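PDB 5OI9: putative uncharacterized protein from Trichoplax adhaerens, which forms the N-terminal domain of a STIL protein and probably serves in centriole assembly, where STIL is bound by CEP85 and acts with PLK4. Local coordinates for residues E27-L32 / A194-V199; Y143-T148 / G188-S193. One frame throughout, in Å; residues are numbered along the deposited sequence. Where two conformers were deposited one is given.

Interaction 1 of 2, residues E27-L32 / A194-V199; sequences EELHLL and ALITAV
Glu27 to Leu29 pair with Ile196 to Ala198 as an antiparallel beta ladder. Strand 27-29 is the outermost strand at one end of a mixed sheet, and strand 196-200 lies between it and strand 309-314. The short segments run at 145° to each other.

Four backbone hydrogen bonds close two hydrogen-bonded pairs. Glu27 N gives to Ala198 O at 2.8 Å, and Ala198 N returns a bond to Glu27 O. Leu29 N meets Ile196 O at 2.9 Å, and Ile196 N gives to Leu29 O at 3.1 Å. Between them Glu28 and Thr197 form a non-hydrogen-bonded pair. Here Glu28 CA makes a CA-H...O contact with Ile196 O.

The apolar packing lies on the face that carries Leu29, Ile196 and Ala198. Leu29 crosses Ile196 at an angle, CB to CB 4.0 Å. Its CG is anti to the carbonyl carbon (chi1 -50°), and this puts CD1 out over that face, 4.1 Å from Ala198 CB. Trp273 and Leu280 of helix 270-281 cover Ile196 on this face.

Past the ladder, His30 CB packs on Leu195 CD2 at 3.8 Å. The imidazole is held at both nitrogens: ND1 accepts from Leu32 N, which lies tilted out of the ring plane, and NE2 bonds to Pro192 O. Ala194 O lies in the ring plane at the edge, 3.5 Å from His30 CD2.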
ATOM      1  N   GLU A  27      -0.385  -6.784  20.239  1.00 26.89           N
ATOM      2  CA  GLU A  27      -0.905  -5.784  19.319  1.00 26.45           C
ATOM      3  C   GLU A  27      -1.261  -6.461  18.005  1.00 24.51           C
ATOM      4  O   GLU A  27      -0.571  -7.387  17.566  1.00 25.06           O
ATOM      5  CB  GLU A  27       0.107  -4.654  19.073  1.00 26.68           C
ATOM      6  CG  GLU A  27       0.635  -3.982  20.334  1.00 32.18           C
ATOM      7  CD  GLU A  27      -0.343  -2.987  20.935  1.00 36.75           C
ATOM      8  OE1 GLU A  27      -0.127  -2.568  22.091  1.00 41.28           O
ATOM      9  OE2 GLU A  27      -1.323  -2.620  20.253  1.00 29.81           O
ATOM     10  N   GLU A  28      -2.345  -6.006  17.389  1.00 27.26           N
ATOM     11  CA  GLU A  28      -2.767  -6.487  16.081  1.00 24.94           C
ATOM     12  C   GLU A  28      -2.463  -5.407  15.054  1.00 27.76           C
ATOM     13  O   GLU A  28      -2.956  -4.279  15.169  1.00 26.62           O
ATOM     14  CB  GLU A  28      -4.252  -6.840  16.078  1.00 33.67           C
ATOM     15  CG  GLU A  28      -4.612  -8.006  16.984  1.00 40.43           C
ATOM     16  CD  GLU A  28      -6.111  -8.193  17.125  1.00 81.28           C
ATOM     17  OE1 GLU A  28      -6.866  -7.262  16.766  1.00 78.28           O
ATOM     18  OE2 GLU A  28      -6.536  -9.270  17.595  1.00 91.14           O
ATOM     19  N   LEU A  29      -1.655  -5.751  14.059  1.00 22.22           N
ATOM     20  CA  LEU A  29      -1.206  -4.810  13.044  1.00 17.90           C
ATOM     21  C   LEU A  29      -1.961  -5.043  11.743  1.00 19.69           C
ATOM     22  O   LEU A  29      -2.199  -6.190  11.348  1.00 15.02           O
ATOM     23  CB  LEU A  29       0.303  -4.945  12.806  1.00 16.99           C
ATOM     24  CG  LEU A  29       1.192  -4.935  14.057  1.00 23.64           C
ATOM     25  CD1 LEU A  29       2.669  -5.021  13.684  1.00 15.36           C
ATOM     26  CD2 LEU A  29       0.921  -3.697  14.906  1.00 23.16           C
ATOM     27  N   HIS A  30      -2.342  -3.950  11.085  1.00 18.50           N
ATOM     28  CA  HIS A  30      -2.918  -4.019   9.750  1.00 23.65           C
ATOM     29  C   HIS A  30      -2.769  -2.662   9.082  1.00 19.90           C
ATOM     30  O   HIS A  30      -2.640  -1.632   9.751  1.00 22.08           O
ATOM     31  CB  HIS A  30      -4.390  -4.446   9.770  1.00 17.10           C
ATOM     32  CG  HIS A  30      -4.963  -4.675   8.405  1.00 25.77           C
ATOM     33  ND1 HIS A  30      -5.650  -3.702   7.712  1.00 21.76           N
ATOM     34  CD2 HIS A  30      -4.924  -5.759   7.594  1.00 19.49           C
ATOM     35  CE1 HIS A  30      -6.023  -4.181   6.537  1.00 26.40           C
ATOM     36  NE2 HIS A  30      -5.592  -5.426   6.440  1.00 21.67           N
ATOM     37  N   LEU A  31      -2.793  -2.680   7.745  1.00 22.17           N
ATOM     38  CA  LEU A  31      -2.596  -1.468   6.952  1.00 21.08           C
ATOM     39  C   LEU A  31      -3.497  -0.327   7.412  1.00 24.72           C
ATOM     40  O   LEU A  31      -3.048   0.814   7.561  1.00 23.08           O
ATOM     41  CB  LEU A  31      -2.853  -1.768   5.474  1.00 22.16           C
ATOM     42  CG  LEU A  31      -2.770  -0.545   4.558  1.00 22.48           C
ATOM     43  CD1 LEU A  31      -1.322  -0.128   4.379  1.00 19.82           C
ATOM     44  CD2 LEU A  31      -3.439  -0.800   3.214  1.00 20.69           C
ATOM     45  N   LEU A  32      -4.777  -0.619   7.638  1.00 16.99           N
ATOM     46  CA  LEU A  32      -5.768   0.404   7.937  1.00 27.84           C
ATOM     47  C   LEU A  32      -6.126   0.456   9.417  1.00 30.10           C
ATOM     48  O   LEU A  32      -7.186   0.981   9.772  1.00 29.12           O
ATOM     49  CB  LEU A  32      -7.020   0.173   7.090  1.00 23.85           C
ATOM     50  CG  LEU A  32      -6.779   0.126   5.579  1.00 24.86           C
ATOM     51  CD1 LEU A  32      -8.026  -0.321   4.834  1.00 22.38           C
ATOM     52  CD2 LEU A  32      -6.308   1.481   5.076  1.00 27.03           C
ATOM     53  N   ALA A 194      -4.666 -10.087   6.186  1.00 20.40           N
ATOM     54  CA  ALA A 194      -3.870 -10.729   7.229  1.00 24.24           C
ATOM     55  C   ALA A 194      -3.555  -9.778   8.380  1.00 22.77           C
ATOM     56  O   ALA A 194      -3.038  -8.676   8.174  1.00 23.26           O
ATOM     57  CB  ALA A 194      -2.571 -11.268   6.628  1.00 21.06           C
ATOM     58  N   LEU A 195      -3.882 -10.213   9.596  1.00 22.80           N
ATOM     59  CA  LEU A 195      -3.492  -9.512  10.812  1.00 24.27           C
ATOM     60  C   LEU A 195      -2.165 -10.063  11.318  1.00 20.67           C
ATOM     61  O   LEU A 195      -1.996 -11.281  11.433  1.00 27.01           O
ATOM     62  CB  LEU A 195      -4.554  -9.664  11.901  1.00 25.59           C
ATOM     63  CG  LEU A 195      -5.928  -9.019  11.720  1.00 38.95           C
ATOM     64  CD1 LEU A 195      -6.762  -9.208  12.980  1.00 39.11           C
ATOM     65  CD2 LEU A 195      -5.795  -7.544  11.378  1.00 34.49           C
ATOM     66  N   ILE A 196      -1.232  -9.169  11.626  1.00 21.31           N
ATOM     67  CA  ILE A 196       0.032  -9.553  12.245  1.00 18.13           C
ATOM     68  C   ILE A 196      -0.116  -9.411  13.754  1.00 19.69           C
ATOM     69  O   ILE A 196      -0.398  -8.319  14.258  1.00 19.11           O
ATOM     70  CB  ILE A 196       1.196  -8.695  11.725  1.00 17.08           C
ATOM     71  CG1 ILE A 196       1.389  -8.894  10.220  1.00 20.04           C
ATOM     72  CG2 ILE A 196       2.477  -9.026  12.482  1.00 18.93           C
ATOM     73  CD1 ILE A 196       1.813 -10.287   9.838  1.00 22.98           C
ATOM     74  N   THR A 197       0.057 -10.518  14.473  1.00 15.92           N
ATOM     75  CA  THR A 197       0.104 -10.484  15.929  1.00 18.42           C
ATOM     76  C   THR A 197       1.513 -10.117  16.378  1.00 19.13           C
ATOM     77  O   THR A 197       2.486 -10.754  15.966  1.00 17.30           O
ATOM     78  CB  THR A 197      -0.295 -11.839  16.514  1.00 24.51           C
ATOM     79  OG1 THR A 197      -1.566 -12.239  15.986  1.00 29.24           O
ATOM     80  CG2 THR A 197      -0.380 -11.763  18.031  1.00 20.88           C
ATOM     81  N   ALA A 198       1.627  -9.091  17.221  1.00 17.78           N
ATOM     82  CA  ALA A 198       2.920  -8.596  17.672  1.00 15.44           C
ATOM     83  C   ALA A 198       2.974  -8.600  19.193  1.00 18.28           C
ATOM     84  O   ALA A 198       2.071  -8.077  19.852  1.00 18.91           O
ATOM     85  CB  ALA A 198       3.189  -7.186  17.136  1.00 16.82           C
ATOM     86  N   VAL A 199       4.044  -9.168  19.738  1.00 15.97           N
ATOM     87  CA  VAL A 199       4.217  -9.345  21.174  1.00 16.92           C
ATOM     88  C   VAL A 199       5.521  -8.666  21.581  1.00 17.17           C
ATOM     89  O   VAL A 199       6.571  -8.991  21.025  1.00 17.62           O
ATOM     90  CB  VAL A 199       4.246 -10.830  21.576  1.00 26.10           C
ATOM     91  CG1 VAL A 199       4.761 -10.986  22.988  1.00 20.67           C
ATOM     92  CG2 VAL A 199       2.863 -11.448  21.435  1.00 25.32           C
TER

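Interaction 2 of 2, residues Y143-T148 / G188-S193; sequences YDAFQT and GVVVPS
Phe146 and Ala145 of helix 139-155 pack on Val190 and Pro192 near the end of strand 180-192. This is helix-on-sheet packing within the STIL N-terminal domain. The short axes approach to 8.5 Å at 46°.

The ring contact is made by Phe146 and Pro192, whose side chains cross at a slant. Phe146 CG stands anti to the backbone N (chi1 -174°), which carries the ring across to the strand. Its CE1 corner leads. CE1 lies 3.6 Å from Pro192 CG and 3.6 Å from Pro192 CA. Pro192 CB sits at the ring edge, in its plane, 3.8 Å from CE1. The ring also meets Phe322 of strand 322-334.

The aliphatic contact centres on one methyl. Val190 points toward the helix, and its CG2 touches Ala145 CB at 4.0 Å and Phe146 CB at 4.3 Å. Tyr142, Phe322 and Tyr324 also touch Val190. With an alanine in place of Phe146, Pro192 would probably lose its partner on the helix segment, leaving a gap beside Phe322.

No hydrogen bond links the two segments. The helix is therefore held to this strand segment by shape and apolar burial.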
ATOM      1  N   TYR A 143     -10.902 -10.288  -7.263  1.00 21.17           N
ATOM      2  CA  TYR A 143     -10.049 -11.462  -7.109  1.00 15.88           C
ATOM      3  C   TYR A 143      -8.821 -11.373  -8.005  1.00 21.32           C
ATOM      4  O   TYR A 143      -7.698 -11.643  -7.566  1.00 20.58           O
ATOM      5  CB  TYR A 143     -10.852 -12.730  -7.415  1.00 19.33           C
ATOM      6  CG  TYR A 143     -10.016 -13.987  -7.512  1.00 21.41           C
ATOM      7  CD1 TYR A 143      -9.665 -14.701  -6.373  1.00 19.88           C
ATOM      8  CD2 TYR A 143      -9.584 -14.466  -8.744  1.00 24.45           C
ATOM      9  CE1 TYR A 143      -8.905 -15.851  -6.456  1.00 19.39           C
ATOM     10  CE2 TYR A 143      -8.821 -15.613  -8.837  1.00 27.30           C
ATOM     11  CZ  TYR A 143      -8.484 -16.302  -7.689  1.00 30.01           C
ATOM     12  OH  TYR A 143      -7.725 -17.447  -7.777  1.00 32.63           O
ATOM     13  N   ASP A 144      -9.018 -11.000  -9.271  1.00 21.43           N
ATOM     14  CA  ASP A 144      -7.887 -10.892 -10.185  0.77 19.74           C
ATOM     15  C   ASP A 144      -6.925  -9.796  -9.747  1.00 22.39           C
ATOM     16  O   ASP A 144      -5.705  -9.948  -9.879  1.00 18.96           O
ATOM     17  CB  ASP A 144      -8.385 -10.646 -11.609  0.77 21.38           C
ATOM     18  CG  ASP A 144      -9.070 -11.864 -12.201  0.77 26.41           C
ATOM     19  OD1 ASP A 144      -8.628 -12.995 -11.906  0.77 22.50           O
ATOM     20  OD2 ASP A 144     -10.050 -11.694 -12.958  0.77 29.35           O
ATOM     21  N   ALA A 145      -7.450  -8.690  -9.215  1.00 19.72           N
ATOM     22  CA  ALA A 145      -6.578  -7.626  -8.730  1.00 18.25           C
ATOM     23  C   ALA A 145      -5.744  -8.095  -7.544  1.00 19.69           C
ATOM     24  O   ALA A 145      -4.557  -7.760  -7.442  1.00 15.83           O
ATOM     25  CB  ALA A 145      -7.404  -6.398  -8.352  1.00 14.64           C
ATOM     26  N   PHE A 146      -6.341  -8.879  -6.643  1.00 17.38           N
ATOM     27  CA  PHE A 146      -5.607  -9.336  -5.468  1.00 19.58           C
ATOM     28  C   PHE A 146      -4.563 -10.385  -5.827  1.00 18.61           C
ATOM     29  O   PHE A 146      -3.496 -10.437  -5.202  1.00 23.47           O
ATOM     30  CB  PHE A 146      -6.570  -9.882  -4.418  1.00 15.80           C
ATOM     31  CG  PHE A 146      -5.904 -10.232  -3.119  1.00 20.10           C
ATOM     32  CD1 PHE A 146      -5.390  -9.238  -2.302  1.00 22.21           C
ATOM     33  CD2 PHE A 146      -5.787 -11.552  -2.714  1.00 18.67           C
ATOM     34  CE1 PHE A 146      -4.772  -9.553  -1.104  1.00 21.80           C
ATOM     35  CE2 PHE A 146      -5.174 -11.873  -1.514  1.00 22.16           C
ATOM     36  CZ  PHE A 146      -4.669 -10.871  -0.709  1.00 18.99           C
ATOM     37  N   GLN A 147      -4.850 -11.234  -6.819  1.00 16.65           N
ATOM     38  CA  GLN A 147      -3.833 -12.159  -7.308  1.00 21.69           C
ATOM     39  C   GLN A 147      -2.622 -11.405  -7.842  1.00 22.99           C
ATOM     40  O   GLN A 147      -1.475 -11.758  -7.542  1.00 16.77           O
ATOM     41  CB  GLN A 147      -4.422 -13.069  -8.386  1.00 24.05           C
ATOM     42  CG  GLN A 147      -5.497 -14.014  -7.872  1.00 24.21           C
ATOM     43  CD  GLN A 147      -4.964 -14.989  -6.842  1.00 34.92           C
ATOM     44  OE1 GLN A 147      -3.823 -15.439  -6.930  1.00 51.28           O
ATOM     45  NE2 GLN A 147      -5.786 -15.313  -5.853  1.00 45.80           N
ATOM     46  N   THR A 148      -2.861 -10.353  -8.630  1.00 17.63           N
ATOM     47  CA  THR A 148      -1.763  -9.515  -9.102  1.00 16.15           C
ATOM     48  C   THR A 148      -1.027  -8.866  -7.936  1.00 18.48           C
ATOM     49  O   THR A 148       0.208  -8.778  -7.943  1.00 16.82           O
ATOM     50  CB  THR A 148      -2.291  -8.451 -10.069  1.00 22.23           C
ATOM     51  OG1 THR A 148      -2.794  -9.087 -11.250  1.00 26.04           O
ATOM     52  CG2 THR A 148      -1.190  -7.473 -10.455  1.00 12.68           C
ATOM     53  N   GLY A 188     -12.782   1.175  -6.436  1.00 21.88           N
ATOM     54  CA  GLY A 188     -12.690  -0.083  -5.723  1.00 19.64           C
ATOM     55  C   GLY A 188     -11.258  -0.372  -5.327  1.00 18.22           C
ATOM     56  O   GLY A 188     -10.311  -0.004  -6.023  1.00 16.69           O
ATOM     57  N   VAL A 189     -11.110  -1.041  -4.185  1.00 18.46           N
ATOM     58  CA  VAL A 189      -9.801  -1.342  -3.621  1.00 18.68           C
ATOM     59  C   VAL A 189      -9.804  -2.766  -3.077  1.00 15.50           C
ATOM     60  O   VAL A 189     -10.841  -3.291  -2.661  1.00 15.66           O
ATOM     61  CB  VAL A 189      -9.412  -0.333  -2.512  1.00 16.12           C
ATOM     62  CG1 VAL A 189     -10.265  -0.544  -1.265  1.00 16.13           C
ATOM     63  CG2 VAL A 189      -7.928  -0.427  -2.183  1.00 14.76           C
ATOM     64  N   VAL A 190      -8.634  -3.398  -3.103  1.00 14.36           N
ATOM     65  CA  VAL A 190      -8.404  -4.668  -2.426  1.00 16.38           C
ATOM     66  C   VAL A 190      -7.157  -4.530  -1.566  1.00 21.77           C
ATOM     67  O   VAL A 190      -6.154  -3.949  -1.996  1.00 16.36           O
ATOM     68  CB  VAL A 190      -8.261  -5.850  -3.414  1.00 20.30           C
ATOM     69  CG1 VAL A 190      -9.580  -6.125  -4.108  1.00 20.94           C
ATOM     70  CG2 VAL A 190      -7.174  -5.575  -4.438  1.00 21.06           C
ATOM     71  N   VAL A 191      -7.234  -5.034  -0.340  1.00 20.98           N
ATOM     72  CA  VAL A 191      -6.117  -5.004   0.603  0.55 18.93           C
ATOM     73  C   VAL A 191      -6.002  -6.383   1.243  1.00 21.00           C
ATOM     74  O   VAL A 191      -7.034  -6.992   1.563  1.00 22.55           O
ATOM     75  CB  VAL A 191      -6.316  -3.910   1.665  0.55 19.72           C
ATOM     76  CG1 VAL A 191      -5.230  -3.983   2.729  0.55 17.68           C
ATOM     77  CG2 VAL A 191      -6.333  -2.535   1.016  0.55 21.99           C
ATOM     78  N   PRO A 192      -4.797  -6.920   1.437  1.00 20.19           N
ATOM     79  CA  PRO A 192      -4.676  -8.177   2.180  1.00 19.47           C
ATOM     80  C   PRO A 192      -5.246  -8.014   3.578  1.00 21.99           C
ATOM     81  O   PRO A 192      -5.042  -6.991   4.238  1.00 23.22           O
ATOM     82  CB  PRO A 192      -3.166  -8.433   2.210  1.00 19.69           C
ATOM     83  CG  PRO A 192      -2.630  -7.680   1.050  1.00 18.09           C
ATOM     84  CD  PRO A 192      -3.501  -6.470   0.901  1.00 17.64           C
ATOM     85  N   SER A 193      -5.991  -9.021   4.020  1.00 19.66           N
ATOM     86  CA  SER A 193      -6.655  -8.946   5.310  1.00 21.82           C
ATOM     87  C   SER A 193      -5.785  -9.423   6.464  1.00 18.16           C
ATOM     88  O   SER A 193      -6.127  -9.156   7.616  1.00 23.03           O
ATOM     89  CB  SER A 193      -7.952  -9.760   5.284  1.00 22.92           C
ATOM     90  OG  SER A 193      -7.683 -11.126   5.046  1.00 31.96           O
TER

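How the interactions relate
Both contacts use the same run of chain, since strand 180-192 leads through a short link into strand 196-200. Interaction 2 is the more deeply buried, with apolar side chains between a helix and the sheet that holds strand 180-192. Interaction 1 is partly buried, lies at the edge of the other sheet, and is held mainly by backbone hydrogen bonds. It buries about twice the surface, 428 against 200 Å². The centres of interactions 1 and 2 are about 18 Å apart, yet the two touch. Pro192 serves both, packing on the helix with its ring and using its carbonyl for His30. His30 so ties segment 27-32 to the end of strand 180-192 as well as to 194-199.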